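Local coordinates for methylaspartate ammonia-lyase (Citrobacter amalonaticus, PDB 1KKO), which catalyses the magnesium-dependent, reversible elimination of ammonia from (2S,3S)-3-methyl-L-aspartate to give mesaconate, at residues V55-E60 with Q136-A141; N112-D117 with G337-V342; G147-E152 with I406-T411; D283-L288 with T320-C325; D343-C348 with A378-M383. All coordinates share one frame; numbering follows the deposited sequence.

Contact 1. Residues V55-E60 with Q136-A141; sequences VQLILE and QALLDA
V55 and A137 bring their CA atoms within 6.4 Å of each other where strand segment 55-59 lies along helix segment 136-141, the two axes 8.5 Å apart at closest approach and their N-to-C directions only 27° from parallel. Alternation along the strand sends V55, L57 and L59 to the helix, while A137 and A141, one helical turn apart, turn their methyl groups to it. Alanine suits these two places because the short side chain lets the strand come close, and the branched residues opposite supply the bulk. V55 touches A137 with one branch: V55 CG1, anti to the backbone N (chi1 -177°), comes to 3.8 Å from A137 CB. L57 touches three helix residues. L57 CD1 meets A137 CB at 3.7 Å, lies beside A137 O, and approaches both L138 CD2 at 4.1 Å and A141 CB at 4.2 Å. L59 uses both of its methyls, L59 CD2 resting 4.0 Å from A141 CB and CD1 beside A141 O. The side chains that meet are all apolar and buried. Strand 47-59 is the middle one of a three-stranded antiparallel sheet, between strands 3-18 and 64-69, and helix 128-146 covers one face of it; Q136 and D140 also bond to backbone nitrogens of strand 64-69, whereas Q56 turns away and bonds to R404 O of the second subunit.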
# COMPACT_ATOMS: atom_id res chain seq x y z
N VAL A 55 11.67 -13.10 -2.68
CA VAL A 55 12.33 -14.09 -3.51
C VAL A 55 12.43 -13.52 -4.91
O VAL A 55 11.43 -13.08 -5.47
CB VAL A 55 11.48 -15.39 -3.58
CG1 VAL A 55 12.20 -16.46 -4.39
CG2 VAL A 55 11.17 -15.89 -2.18
N GLN A 56 13.63 -13.47 -5.47
CA GLN A 56 13.82 -13.05 -6.84
C GLN A 56 14.53 -14.17 -7.57
O GLN A 56 15.55 -14.68 -7.10
CB GLN A 56 14.66 -11.77 -6.90
CG GLN A 56 13.96 -10.58 -6.27
CD GLN A 56 14.77 -9.32 -6.39
OE1 GLN A 56 14.47 -8.47 -7.23
NE2 GLN A 56 15.82 -9.20 -5.58
N LEU A 57 13.99 -14.53 -8.73
CA LEU A 57 14.57 -15.59 -9.54
C LEU A 57 14.96 -14.98 -10.87
O LEU A 57 14.11 -14.59 -11.65
CB LEU A 57 13.55 -16.70 -9.76
CG LEU A 57 12.88 -17.27 -8.51
CD1 LEU A 57 11.83 -18.29 -8.89
CD2 LEU A 57 13.87 -17.91 -7.56
N ILE A 58 16.26 -14.87 -11.10
CA ILE A 58 16.76 -14.36 -12.37
C ILE A 58 16.80 -15.54 -13.30
O ILE A 58 17.47 -16.54 -13.01
CB ILE A 58 18.17 -13.77 -12.21
CG1 ILE A 58 18.18 -12.65 -11.16
CG2 ILE A 58 18.67 -13.23 -13.53
CD1 ILE A 58 19.57 -12.15 -10.87
N LEU A 59 16.10 -15.42 -14.42
CA LEU A 59 16.01 -16.51 -15.40
C LEU A 59 17.06 -16.37 -16.49
O LEU A 59 17.69 -15.33 -16.62
CB LEU A 59 14.64 -16.51 -16.06
CG LEU A 59 13.43 -16.44 -15.12
CD1 LEU A 59 12.16 -16.59 -15.92
CD2 LEU A 59 13.50 -17.50 -14.03
N GLU A 60 17.24 -17.43 -17.28
CA GLU A 60 18.20 -17.40 -18.37
C GLU A 60 17.94 -16.29 -19.37
O GLU A 60 18.87 -15.81 -20.01
CB GLU A 60 18.20 -18.74 -19.10
CG GLU A 60 18.73 -19.90 -18.28
CD GLU A 60 18.79 -21.21 -19.07
OE1 GLU A 60 17.73 -21.73 -19.49
OE2 GLU A 60 19.91 -21.72 -19.24
N GLN A 136 4.84 -18.17 -5.33
CA GLN A 136 4.55 -16.96 -6.08
C GLN A 136 5.64 -16.71 -7.12
O GLN A 136 5.36 -16.45 -8.26
CB GLN A 136 4.50 -15.73 -5.18
CG GLN A 136 3.33 -15.64 -4.22
CD GLN A 136 3.65 -14.63 -3.15
OE1 GLN A 136 4.20 -13.57 -3.45
NE2 GLN A 136 3.35 -14.97 -1.91
N ALA A 137 6.89 -16.79 -6.68
CA ALA A 137 8.00 -16.54 -7.58
C ALA A 137 8.08 -17.59 -8.69
O ALA A 137 8.41 -17.26 -9.82
CB ALA A 137 9.30 -16.48 -6.82
N LEU A 138 7.78 -18.85 -8.37
CA LEU A 138 7.81 -19.91 -9.37
C LEU A 138 6.72 -19.74 -10.41
O LEU A 138 6.94 -20.05 -11.59
CB LEU A 138 7.74 -21.28 -8.71
CG LEU A 138 9.01 -21.63 -7.95
CD1 LEU A 138 8.73 -22.71 -6.94
CD2 LEU A 138 10.14 -22.03 -8.90
N LEU A 139 5.55 -19.25 -10.00
CA LEU A 139 4.47 -18.97 -10.93
C LEU A 139 4.87 -17.82 -11.83
O LEU A 139 4.71 -17.86 -13.05
CB LEU A 139 3.18 -18.63 -10.19
CG LEU A 139 2.00 -18.29 -11.10
CD1 LEU A 139 1.63 -19.42 -12.06
CD2 LEU A 139 0.78 -17.91 -10.27
N ASP A 140 5.43 -16.77 -11.22
CA ASP A 140 5.89 -15.63 -11.98
C ASP A 140 7.01 -16.06 -12.94
O ASP A 140 7.08 -15.55 -14.07
CB ASP A 140 6.39 -14.54 -11.03
CG ASP A 140 6.40 -13.16 -11.63
OD1 ASP A 140 5.46 -12.81 -12.41
OD2 ASP A 140 7.30 -12.36 -11.29
N ALA A 141 7.87 -16.99 -12.51
CA ALA A 141 8.95 -17.49 -13.37
C ALA A 141 8.41 -18.21 -14.61
O ALA A 141 8.84 -17.95 -15.72
CB ALA A 141 9.87 -18.38 -12.61

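Contact 2. Residues N112-D117 with G337-V342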
# COMPACT_ATOMS: atom_id res chain seq x y z
N ASN A 112 7.10 -27.86 -9.75
CA ASN A 112 7.95 -27.13 -8.82
C ASN A 112 7.19 -26.73 -7.55
O ASN A 112 7.71 -26.81 -6.44
CB ASN A 112 8.50 -25.87 -9.47
CG ASN A 112 9.54 -26.15 -10.52
OD1 ASN A 112 10.19 -27.19 -10.50
ND2 ASN A 112 9.75 -25.18 -11.41
N ALA A 113 5.96 -26.27 -7.73
CA ALA A 113 5.15 -25.89 -6.57
C ALA A 113 4.94 -27.07 -5.63
O ALA A 113 5.07 -26.94 -4.42
CB ALA A 113 3.82 -25.34 -7.02
N ARG A 114 4.62 -28.24 -6.20
CA ARG A 114 4.44 -29.44 -5.40
C ARG A 114 5.72 -29.85 -4.69
O ARG A 114 5.70 -30.23 -3.51
CB ARG A 114 3.95 -30.59 -6.27
CG ARG A 114 2.49 -30.50 -6.65
CD ARG A 114 1.98 -31.80 -7.27
NE ARG A 114 2.48 -31.98 -8.62
CZ ARG A 114 1.79 -31.72 -9.72
NH1 ARG A 114 0.53 -31.31 -9.64
NH2 ARG A 114 2.35 -31.89 -10.92
N PHE A 115 6.85 -29.75 -5.37
CA PHE A 115 8.11 -30.14 -4.78
C PHE A 115 8.37 -29.36 -3.51
O PHE A 115 8.65 -29.93 -2.46
CB PHE A 115 9.27 -29.98 -5.75
CG PHE A 115 10.61 -30.18 -5.12
CD1 PHE A 115 11.13 -31.45 -4.95
CD2 PHE A 115 11.34 -29.10 -4.66
CE1 PHE A 115 12.35 -31.63 -4.35
CE2 PHE A 115 12.56 -29.29 -4.06
CZ PHE A 115 13.06 -30.56 -3.91
N PHE A 116 8.28 -28.03 -3.59
CA PHE A 116 8.52 -27.23 -2.40
C PHE A 116 7.41 -27.31 -1.38
O PHE A 116 7.67 -27.11 -0.20
CB PHE A 116 8.81 -25.77 -2.79
CG PHE A 116 10.13 -25.62 -3.46
CD1 PHE A 116 11.30 -25.71 -2.74
CD2 PHE A 116 10.21 -25.43 -4.83
CE1 PHE A 116 12.53 -25.60 -3.37
CE2 PHE A 116 11.45 -25.34 -5.46
CZ PHE A 116 12.59 -25.42 -4.73
N ASP A 117 6.20 -27.65 -1.81
CA ASP A 117 5.10 -27.73 -0.85
C ASP A 117 5.24 -28.91 0.09
O ASP A 117 4.68 -28.87 1.18
CB ASP A 117 3.76 -27.81 -1.56
CG ASP A 117 2.66 -27.16 -0.77
OD1 ASP A 117 2.84 -25.99 -0.32
OD2 ASP A 117 1.59 -27.74 -0.54
N GLY A 337 1.88 -23.26 -0.61
CA GLY A 337 2.01 -22.98 -2.02
C GLY A 337 0.70 -22.50 -2.61
O GLY A 337 -0.38 -23.04 -2.31
N ILE A 338 0.77 -21.53 -3.52
CA ILE A 338 -0.44 -20.91 -4.05
C ILE A 338 -1.23 -21.83 -4.97
O ILE A 338 -2.38 -21.56 -5.26
CB ILE A 338 -0.12 -19.57 -4.73
CG1 ILE A 338 0.80 -19.75 -5.93
CG2 ILE A 338 0.45 -18.58 -3.71
CD1 ILE A 338 1.02 -18.45 -6.71
N HIS A 339 -0.61 -22.91 -5.44
CA HIS A 339 -1.37 -23.91 -6.20
C HIS A 339 -2.49 -24.46 -5.31
O HIS A 339 -3.55 -24.84 -5.81
CB HIS A 339 -0.48 -25.03 -6.69
CG HIS A 339 0.22 -25.78 -5.61
ND1 HIS A 339 1.04 -25.17 -4.69
CD2 HIS A 339 0.25 -27.10 -5.32
CE1 HIS A 339 1.54 -26.08 -3.87
NE2 HIS A 339 1.07 -27.26 -4.23
N ASN A 340 -2.28 -24.48 -4.00
CA ASN A 340 -3.30 -24.93 -3.06
C ASN A 340 -4.49 -23.98 -3.05
O ASN A 340 -5.61 -24.39 -2.79
CB ASN A 340 -2.74 -25.09 -1.65
CG ASN A 340 -1.69 -26.16 -1.53
OD1 ASN A 340 -0.63 -25.96 -0.92
ND2 ASN A 340 -1.97 -27.30 -2.11
N ILE A 341 -4.26 -22.69 -3.28
CA ILE A 341 -5.37 -21.75 -3.37
C ILE A 341 -6.24 -22.11 -4.57
O ILE A 341 -7.48 -22.10 -4.48
CB ILE A 341 -4.91 -20.29 -3.53
CG1 ILE A 341 -4.00 -19.83 -2.41
CG2 ILE A 341 -6.13 -19.37 -3.63
CD1 ILE A 341 -3.26 -18.55 -2.77
N VAL A 342 -5.61 -22.35 -5.71
CA VAL A 342 -6.35 -22.68 -6.92
C VAL A 342 -7.18 -23.94 -6.65
O VAL A 342 -8.37 -23.97 -6.93
CB VAL A 342 -5.42 -22.92 -8.13
CG1 VAL A 342 -6.25 -23.20 -9.37
CG2 VAL A 342 -4.50 -21.71 -8.38
O HOH W 1 1.19 -29.77 -2.99
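D117 and H339 make the centre of this contact, and the aspartate can be followed outward from its backbone. D117 CB lies in the plane of the imidazole, at the ring edge, 3.6 Å from H339 CE1. D117 CG comes to 3.5 Å from H339 CE1, and the carboxylate stands almost at right angles to the ring, planes 80° apart. At the tip the two oxygens do different work. D117 OD1 accepts a hydrogen bond from G337 N at 2.9 Å, on its syn side but 35° out of the carboxylate plane, and also forms a salt bridge with R131. D117 OD2 takes a hydrogen bond from a water 3.2 Å away, and this water lies 2.8 Å from H339 NE2, linking carboxylate and imidazole. A113, one turn earlier, places its CB over one face of the H339 ring, 3.9 Å from the centroid, in a CH-pi contact; a methyl is small enough to sit there. Glycine suits G337, because a CB here would collide with H339 CE1. An arginine and a backbone N-H gathered on one oxygen are consistent with an ionised D117; its bond to G337 N ties helix 110-118 to the turn leading into helix 339-351.

Contact 3. Residues G147-E152 with I406-T411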
# COMPACT_ATOMS: atom_id res chain seq x y z
N GLY A 147 6.20 -15.87 -21.96
CA GLY A 147 5.39 -14.81 -22.52
C GLY A 147 3.93 -14.87 -22.12
O GLY A 147 3.05 -14.40 -22.86
N ARG A 148 3.66 -15.45 -20.95
CA ARG A 148 2.30 -15.52 -20.45
C ARG A 148 2.15 -14.68 -19.20
O ARG A 148 3.12 -14.40 -18.53
CB ARG A 148 1.93 -16.95 -20.09
CG ARG A 148 1.70 -17.86 -21.30
CD ARG A 148 1.35 -19.28 -20.91
NE ARG A 148 2.49 -19.97 -20.33
CZ ARG A 148 2.45 -21.18 -19.78
NH1 ARG A 148 1.31 -21.85 -19.73
NH2 ARG A 148 3.55 -21.73 -19.30
N LEU A 149 0.92 -14.30 -18.90
CA LEU A 149 0.63 -13.69 -17.61
C LEU A 149 0.50 -14.80 -16.59
O LEU A 149 0.18 -15.94 -16.93
CB LEU A 149 -0.68 -12.93 -17.67
CG LEU A 149 -0.81 -11.95 -18.83
CD1 LEU A 149 -2.10 -11.17 -18.71
CD2 LEU A 149 0.38 -11.01 -18.89
N LYS A 150 0.70 -14.49 -15.32
CA LYS A 150 0.54 -15.49 -14.28
C LYS A 150 -0.86 -16.13 -14.35
O LYS A 150 -0.99 -17.34 -14.20
CB LYS A 150 0.79 -14.89 -12.91
CG LYS A 150 2.28 -14.63 -12.64
CD LYS A 150 2.52 -14.06 -11.24
CE LYS A 150 2.07 -12.61 -11.10
NZ LYS A 150 2.82 -11.69 -11.99
N THR A 151 -1.88 -15.33 -14.61
CA THR A 151 -3.24 -15.86 -14.71
C THR A 151 -3.31 -16.94 -15.78
O THR A 151 -4.00 -17.95 -15.61
CB THR A 151 -4.25 -14.75 -15.06
OG1 THR A 151 -3.91 -14.12 -16.30
CG2 THR A 151 -4.21 -13.66 -14.13
N GLU A 152 -2.65 -16.69 -16.91
CA GLU A 152 -2.69 -17.63 -18.04
C GLU A 152 -2.00 -18.93 -17.70
O GLU A 152 -2.43 -20.00 -18.14
CB GLU A 152 -2.05 -16.99 -19.27
CG GLU A 152 -2.87 -15.84 -19.83
CD GLU A 152 -2.21 -15.19 -21.02
OE1 GLU A 152 -1.02 -14.86 -20.93
OE2 GLU A 152 -2.88 -15.04 -22.06
N ILE A 406 -7.14 -7.78 -16.75
CA ILE A 406 -8.29 -8.02 -17.60
C ILE A 406 -8.05 -7.35 -18.95
O ILE A 406 -8.33 -7.94 -19.99
CB ILE A 406 -9.56 -7.52 -16.93
CG1 ILE A 406 -9.92 -8.47 -15.78
CG2 ILE A 406 -10.71 -7.40 -17.93
CD1 ILE A 406 -10.98 -7.96 -14.85
N ALA A 407 -7.54 -6.12 -18.95
CA ALA A 407 -7.29 -5.41 -20.20
C ALA A 407 -6.27 -6.17 -21.04
O ALA A 407 -6.45 -6.28 -22.26
CB ALA A 407 -6.81 -4.01 -19.95
N LEU A 408 -5.20 -6.67 -20.43
CA LEU A 408 -4.21 -7.44 -21.18
C LEU A 408 -4.84 -8.70 -21.79
O LEU A 408 -4.62 -9.03 -22.96
CB LEU A 408 -3.03 -7.85 -20.30
CG LEU A 408 -2.08 -6.72 -19.89
CD1 LEU A 408 -1.10 -7.25 -18.88
CD2 LEU A 408 -1.37 -6.15 -21.10
N LEU A 409 -5.62 -9.42 -20.99
CA LEU A 409 -6.27 -10.65 -21.46
C LEU A 409 -7.18 -10.38 -22.65
O LEU A 409 -7.34 -11.23 -23.53
CB LEU A 409 -7.07 -11.29 -20.33
CG LEU A 409 -6.24 -11.95 -19.23
CD1 LEU A 409 -7.13 -12.27 -18.06
CD2 LEU A 409 -5.54 -13.20 -19.73
N GLN A 410 -7.79 -9.20 -22.68
CA GLN A 410 -8.72 -8.83 -23.74
C GLN A 410 -8.01 -8.52 -25.07
O GLN A 410 -8.66 -8.49 -26.13
CB GLN A 410 -9.60 -7.66 -23.28
CG GLN A 410 -10.70 -8.05 -22.29
CD GLN A 410 -11.30 -6.86 -21.53
OE1 GLN A 410 -12.39 -6.96 -20.97
NE2 GLN A 410 -10.58 -5.75 -21.51
N THR A 411 -6.69 -8.31 -25.05
CA THR A 411 -5.95 -8.05 -26.30
C THR A 411 -5.77 -9.35 -27.08
O THR A 411 -6.04 -10.44 -26.58
CB THR A 411 -4.56 -7.42 -26.05
OG1 THR A 411 -3.70 -8.37 -25.41
CG2 THR A 411 -4.65 -6.25 -25.10
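L149 meets L408 and L409 with the end of its side chain. L149 CD1 lies 3.8 Å from L408 CB and 4.1 Å from L409 CD2, and the L149 and L408 side chains cross at a slant. L409 continues the contact: L409 CD2 approaches E152 CG at 3.8 Å, the two side chains sliding past each other in opposite directions, and the same methyl lies 3.9 Å from T151 OG1. That hydroxyl is buried against the leucine without a polar partner in the model. Leucine suits all three apolar places, since its forked end offers two methyls for packing at a partly exposed surface.

In the next shell, E152 is fixed by its own segment. The chain is extended beyond CG (chi2 178°), and E152 OE1 uses its anti lone pair to accept from L149 N at 2.9 Å in a nearly straight bond of 172°. The aliphatic CG is thereby left lying along L409. At the far end of the other helix, T411 OG1 donates to L408 O at 2.7 Å, in the carbonyl plane, and T411 N bonds to the same oxygen. Further out, T151 N bonds to H373, and L408 also packs on Q56 of the second subunit.

The bond from E152 back to the N-H of L149, the N-cap residue, is one half of a capping box; leucine has no polar side chain to return it, so the box that starts helix 150-157 beside the C-terminal helix 392-410 is incomplete.

Contact 4. Residues D283-L288 with T320-C325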
# COMPACT_ATOMS: atom_id res chain seq x y z
N ASP A 283 -14.81 -29.46 16.28
CA ASP A 283 -15.90 -28.77 16.96
C ASP A 283 -16.35 -27.52 16.19
O ASP A 283 -17.52 -27.17 16.22
CB ASP A 283 -15.51 -28.38 18.39
CG ASP A 283 -15.38 -29.58 19.31
OD1 ASP A 283 -15.88 -30.68 18.98
OD2 ASP A 283 -14.79 -29.49 20.40
N GLN A 284 -15.41 -26.85 15.52
CA GLN A 284 -15.75 -25.66 14.75
C GLN A 284 -16.67 -26.03 13.58
O GLN A 284 -17.67 -25.36 13.33
CB GLN A 284 -14.48 -24.97 14.26
CG GLN A 284 -14.72 -23.65 13.55
CD GLN A 284 -15.27 -22.57 14.46
OE1 GLN A 284 -15.25 -22.70 15.68
NE2 GLN A 284 -15.73 -21.47 13.86
N ILE A 285 -16.33 -27.11 12.89
CA ILE A 285 -17.15 -27.58 11.78
C ILE A 285 -18.56 -27.92 12.28
O ILE A 285 -19.56 -27.48 11.69
CB ILE A 285 -16.49 -28.81 11.11
CG1 ILE A 285 -15.22 -28.36 10.37
CG2 ILE A 285 -17.46 -29.50 10.15
CD1 ILE A 285 -14.44 -29.48 9.77
N ARG A 286 -18.64 -28.65 13.38
CA ARG A 286 -19.95 -29.02 13.92
C ARG A 286 -20.76 -27.79 14.34
O ARG A 286 -21.96 -27.70 14.08
CB ARG A 286 -19.78 -29.97 15.10
CG ARG A 286 -19.64 -31.40 14.66
CD ARG A 286 -19.66 -32.37 15.80
NE ARG A 286 -18.43 -32.27 16.58
CZ ARG A 286 -17.32 -32.96 16.34
NH1 ARG A 286 -16.26 -32.78 17.11
NH2 ARG A 286 -17.26 -33.82 15.33
N MSE A 287 -20.11 -26.83 14.96
CA MSE A 287 -20.79 -25.64 15.40
C MSE A 287 -21.33 -24.80 14.24
O MSE A 287 -22.47 -24.34 14.26
CB MSE A 287 -19.82 -24.80 16.20
CG MSE A 287 -20.34 -23.45 16.52
SE MSE A 287 -21.68 -23.47 17.88
CE MSE A 287 -21.18 -24.99 18.89
N LEU A 288 -20.51 -24.57 13.23
CA LEU A 288 -20.98 -23.79 12.09
C LEU A 288 -22.13 -24.51 11.39
O LEU A 288 -23.09 -23.88 10.96
CB LEU A 288 -19.85 -23.53 11.11
CG LEU A 288 -18.70 -22.66 11.62
CD1 LEU A 288 -17.74 -22.40 10.47
CD2 LEU A 288 -19.21 -21.35 12.19
N THR A 320 -16.02 -27.72 3.65
CA THR A 320 -16.91 -27.83 2.50
C THR A 320 -17.73 -29.11 2.51
O THR A 320 -18.95 -29.07 2.36
CB THR A 320 -16.06 -27.75 1.23
OG1 THR A 320 -15.44 -26.46 1.16
CG2 THR A 320 -16.92 -27.87 -0.03
N ASP A 321 -17.07 -30.24 2.72
CA ASP A 321 -17.76 -31.53 2.68
C ASP A 321 -18.83 -31.63 3.74
O ASP A 321 -19.80 -32.35 3.56
CB ASP A 321 -16.77 -32.66 2.89
CG ASP A 321 -15.84 -32.89 1.72
OD1 ASP A 321 -16.07 -32.31 0.64
OD2 ASP A 321 -14.87 -33.66 1.82
N ALA A 322 -18.63 -30.95 4.85
CA ALA A 322 -19.59 -30.98 5.95
C ALA A 322 -20.80 -30.07 5.72
O ALA A 322 -21.74 -30.09 6.50
CB ALA A 322 -18.88 -30.57 7.23
N GLY A 323 -20.79 -29.25 4.67
CA GLY A 323 -21.87 -28.31 4.44
C GLY A 323 -21.99 -27.37 5.63
O GLY A 323 -23.08 -26.99 6.03
N SER A 324 -20.85 -26.96 6.15
CA SER A 324 -20.83 -26.28 7.44
C SER A 324 -21.23 -24.81 7.43
O SER A 324 -21.61 -24.29 8.48
CB SER A 324 -19.44 -26.43 8.06
OG SER A 324 -18.45 -25.82 7.26
N CYS A 325 -21.17 -24.16 6.28
CA CYS A 325 -21.39 -22.73 6.20
C CYS A 325 -21.54 -22.35 4.75
O CYS A 325 -21.40 -23.20 3.88
CB CYS A 325 -20.20 -21.99 6.82
SG CYS A 325 -18.63 -22.47 6.12
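I285 and A322 face each other methyl to methyl: I285 CG2 comes to 3.4 Å from A322 CB, tighter than ordinary van der Waals contact. L288, one turn further along the helix, turns a different part of itself to the other segment. L288 CB lies 3.3 Å from S324 O, whereas L288 CD1 reaches only loosely to C325 CB at 4.4 Å. S324 sits in the notch between I285 and L288, with S324 CB 3.8 Å from I285 O. Its hydroxyl is held between the backbone N and the carbonyl carbon (chi1 63°) and bonds back to F319 O, so the serine shows the helix 281-298 its carbon side. A small residue suits this place, because the backbones come together here, with L288 CA and S324 CA 5.3 Å apart. G323, whose positive phi glycine adopts easily, makes the Schellman motif at the end of helix 313-321, just before S324. Beyond the contact, L288 and C325 both pack on I304 and A306 of strand 303-306, and the L288 side chain is about 7 Å from that of D307, a magnesium ligand. The closeness has a polar cost: L288 O and S324 O, both acceptors, lie 2.9 Å apart. T292 OG1 is hydrogen-bonded to both carbonyls; its single proton, shared or alternating between them, would probably ease their repulsion in part.

Contact 5. Residues D343-C348 with A378-M383; sequences DAVLYC and ARPMRM
V345 packs tightly against the end of helix 365-378. A chi1 of 170° swings V345 CG1 to the side away from its own N, where it lies 3.4 Å from A378 O and 3.7 Å from A378 CB; V345 CG1 also lies 3.7 Å from P380 N and 4.1 Å from P380 CB. One branch of V345 thus packs against the bend that follows the helix, where R379 adopts positive phi. Alanine keeps the helix end slim, and the proline ring adds a rigid apolar wall. The looser side belongs to L346, partly exposed, which sends only CD2 across: L346 CD2 is 3.7 Å from A378 O and 4.3 Å from A378 CB. R379 directs its guanidinium elsewhere, to E165 O, while its carbonyl oxygen receives N349 ND2. In the barrel, helix 339-351 lies outside the parallel strands, with V345 also touching I330 of strand 327-330; P380 packs on Q357 of strand 354-357, and the chain then enters strand 382-384 alongside it.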
# COMPACT_ATOMS: atom_id res chain seq x y z
N ASP A 343 -6.56 -24.97 -6.10
CA ASP A 343 -7.29 -26.21 -5.85
C ASP A 343 -8.42 -25.99 -4.86
O ASP A 343 -9.50 -26.55 -5.01
CB ASP A 343 -6.34 -27.28 -5.34
CG ASP A 343 -5.44 -27.83 -6.43
OD1 ASP A 343 -5.82 -27.80 -7.62
OD2 ASP A 343 -4.34 -28.33 -6.15
N ALA A 344 -8.18 -25.19 -3.83
CA ALA A 344 -9.22 -24.92 -2.84
C ALA A 344 -10.41 -24.18 -3.45
O ALA A 344 -11.56 -24.53 -3.20
CB ALA A 344 -8.65 -24.13 -1.69
N VAL A 345 -10.14 -23.15 -4.24
CA VAL A 345 -11.22 -22.39 -4.85
C VAL A 345 -12.04 -23.30 -5.78
O VAL A 345 -13.27 -23.28 -5.77
CB VAL A 345 -10.68 -21.17 -5.63
CG1 VAL A 345 -11.77 -20.54 -6.44
CG2 VAL A 345 -10.07 -20.14 -4.68
N LEU A 346 -11.35 -24.07 -6.61
CA LEU A 346 -12.03 -24.99 -7.53
C LEU A 346 -12.84 -26.03 -6.76
O LEU A 346 -13.94 -26.39 -7.19
CB LEU A 346 -11.03 -25.68 -8.45
CG LEU A 346 -10.23 -24.78 -9.40
CD1 LEU A 346 -9.42 -25.57 -10.39
CD2 LEU A 346 -11.09 -23.78 -10.13
N TYR A 347 -12.33 -26.51 -5.63
CA TYR A 347 -13.05 -27.51 -4.85
C TYR A 347 -14.33 -26.89 -4.30
O TYR A 347 -15.41 -27.50 -4.36
CB TYR A 347 -12.18 -28.05 -3.70
CG TYR A 347 -12.78 -29.27 -3.06
CD1 TYR A 347 -12.47 -30.53 -3.52
CD2 TYR A 347 -13.66 -29.16 -2.01
CE1 TYR A 347 -13.03 -31.66 -2.96
CE2 TYR A 347 -14.24 -30.27 -1.45
CZ TYR A 347 -13.91 -31.52 -1.92
OH TYR A 347 -14.48 -32.64 -1.35
N CYS A 348 -14.22 -25.68 -3.77
CA CYS A 348 -15.40 -24.98 -3.26
C CYS A 348 -16.41 -24.80 -4.37
O CYS A 348 -17.60 -25.12 -4.20
CB CYS A 348 -15.02 -23.61 -2.71
SG CYS A 348 -14.12 -23.66 -1.14
N ALA A 378 -9.07 -18.76 -11.11
CA ALA A 378 -9.85 -19.75 -10.36
C ALA A 378 -11.30 -19.36 -10.09
O ALA A 378 -12.13 -20.23 -9.85
CB ALA A 378 -9.13 -20.10 -9.06
N ARG A 379 -11.58 -18.07 -10.05
CA ARG A 379 -12.94 -17.54 -9.92
C ARG A 379 -13.58 -17.70 -8.55
O ARG A 379 -14.67 -18.24 -8.43
CB ARG A 379 -13.85 -18.16 -10.98
CG ARG A 379 -13.31 -18.08 -12.39
CD ARG A 379 -12.81 -16.73 -12.76
NE ARG A 379 -13.83 -15.72 -12.55
CZ ARG A 379 -13.64 -14.44 -12.78
NH1 ARG A 379 -12.45 -14.03 -13.21
NH2 ARG A 379 -14.62 -13.57 -12.59
N PRO A 380 -12.94 -17.19 -7.51
CA PRO A 380 -13.60 -17.18 -6.21
C PRO A 380 -14.75 -16.16 -6.26
O PRO A 380 -14.80 -15.30 -7.14
CB PRO A 380 -12.49 -16.69 -5.27
CG PRO A 380 -11.65 -15.81 -6.15
CD PRO A 380 -11.60 -16.57 -7.46
N MSE A 381 -15.65 -16.25 -5.30
CA MSE A 381 -16.76 -15.32 -5.17
C MSE A 381 -16.37 -13.95 -4.61
O MSE A 381 -17.08 -12.98 -4.83
CB MSE A 381 -17.78 -15.95 -4.24
CG MSE A 381 -19.02 -16.37 -4.95
SE MSE A 381 -20.17 -14.84 -5.06
CE MSE A 381 -21.12 -15.02 -3.43
N ARG A 382 -15.25 -13.90 -3.89
CA ARG A 382 -14.85 -12.70 -3.19
C ARG A 382 -13.36 -12.72 -3.00
O ARG A 382 -12.78 -13.78 -2.84
CB ARG A 382 -15.53 -12.70 -1.83
CG ARG A 382 -15.40 -11.44 -0.99
CD ARG A 382 -16.42 -11.34 0.12
NE ARG A 382 -17.76 -11.43 -0.44
CZ ARG A 382 -18.87 -11.72 0.23
NH1 ARG A 382 -18.85 -11.90 1.54
NH2 ARG A 382 -20.01 -11.84 -0.43
N MSE A 383 -12.74 -11.54 -3.02
CA MSE A 383 -11.31 -11.44 -2.79
C MSE A 383 -11.02 -10.26 -1.87
O MSE A 383 -11.55 -9.18 -2.04
CB MSE A 383 -10.55 -11.26 -4.10
CG MSE A 383 -9.06 -11.00 -3.89
SE MSE A 383 -8.00 -11.22 -5.50
CE MSE A 383 -8.98 -10.13 -6.65

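How the contacts relate
Contact 1 joins sheet and helix within the N-terminal region; contacts 2 and 3 tie that region to the C-terminal one, and contacts 4 and 5 lie in the TIM barrel. Along the chain contacts 1 and 2 interleave, as do 2 and 3; contact 1 closes before 3, 4 and 5 open, contact 4 is nested inside the loops of 2 and 3, and contact 5 inside that of 3. Contact 1 touches contact 2 through L139 and I338, and contact 3 through the D140-K150 salt bridge. Contacts 2 and 5 share helix 339-351, centres 15 Å apart; the centre of contact 4 is about 38 Å from that of contact 1. An N-terminal domain packed on a TIM barrel is the enolase-superfamily architecture.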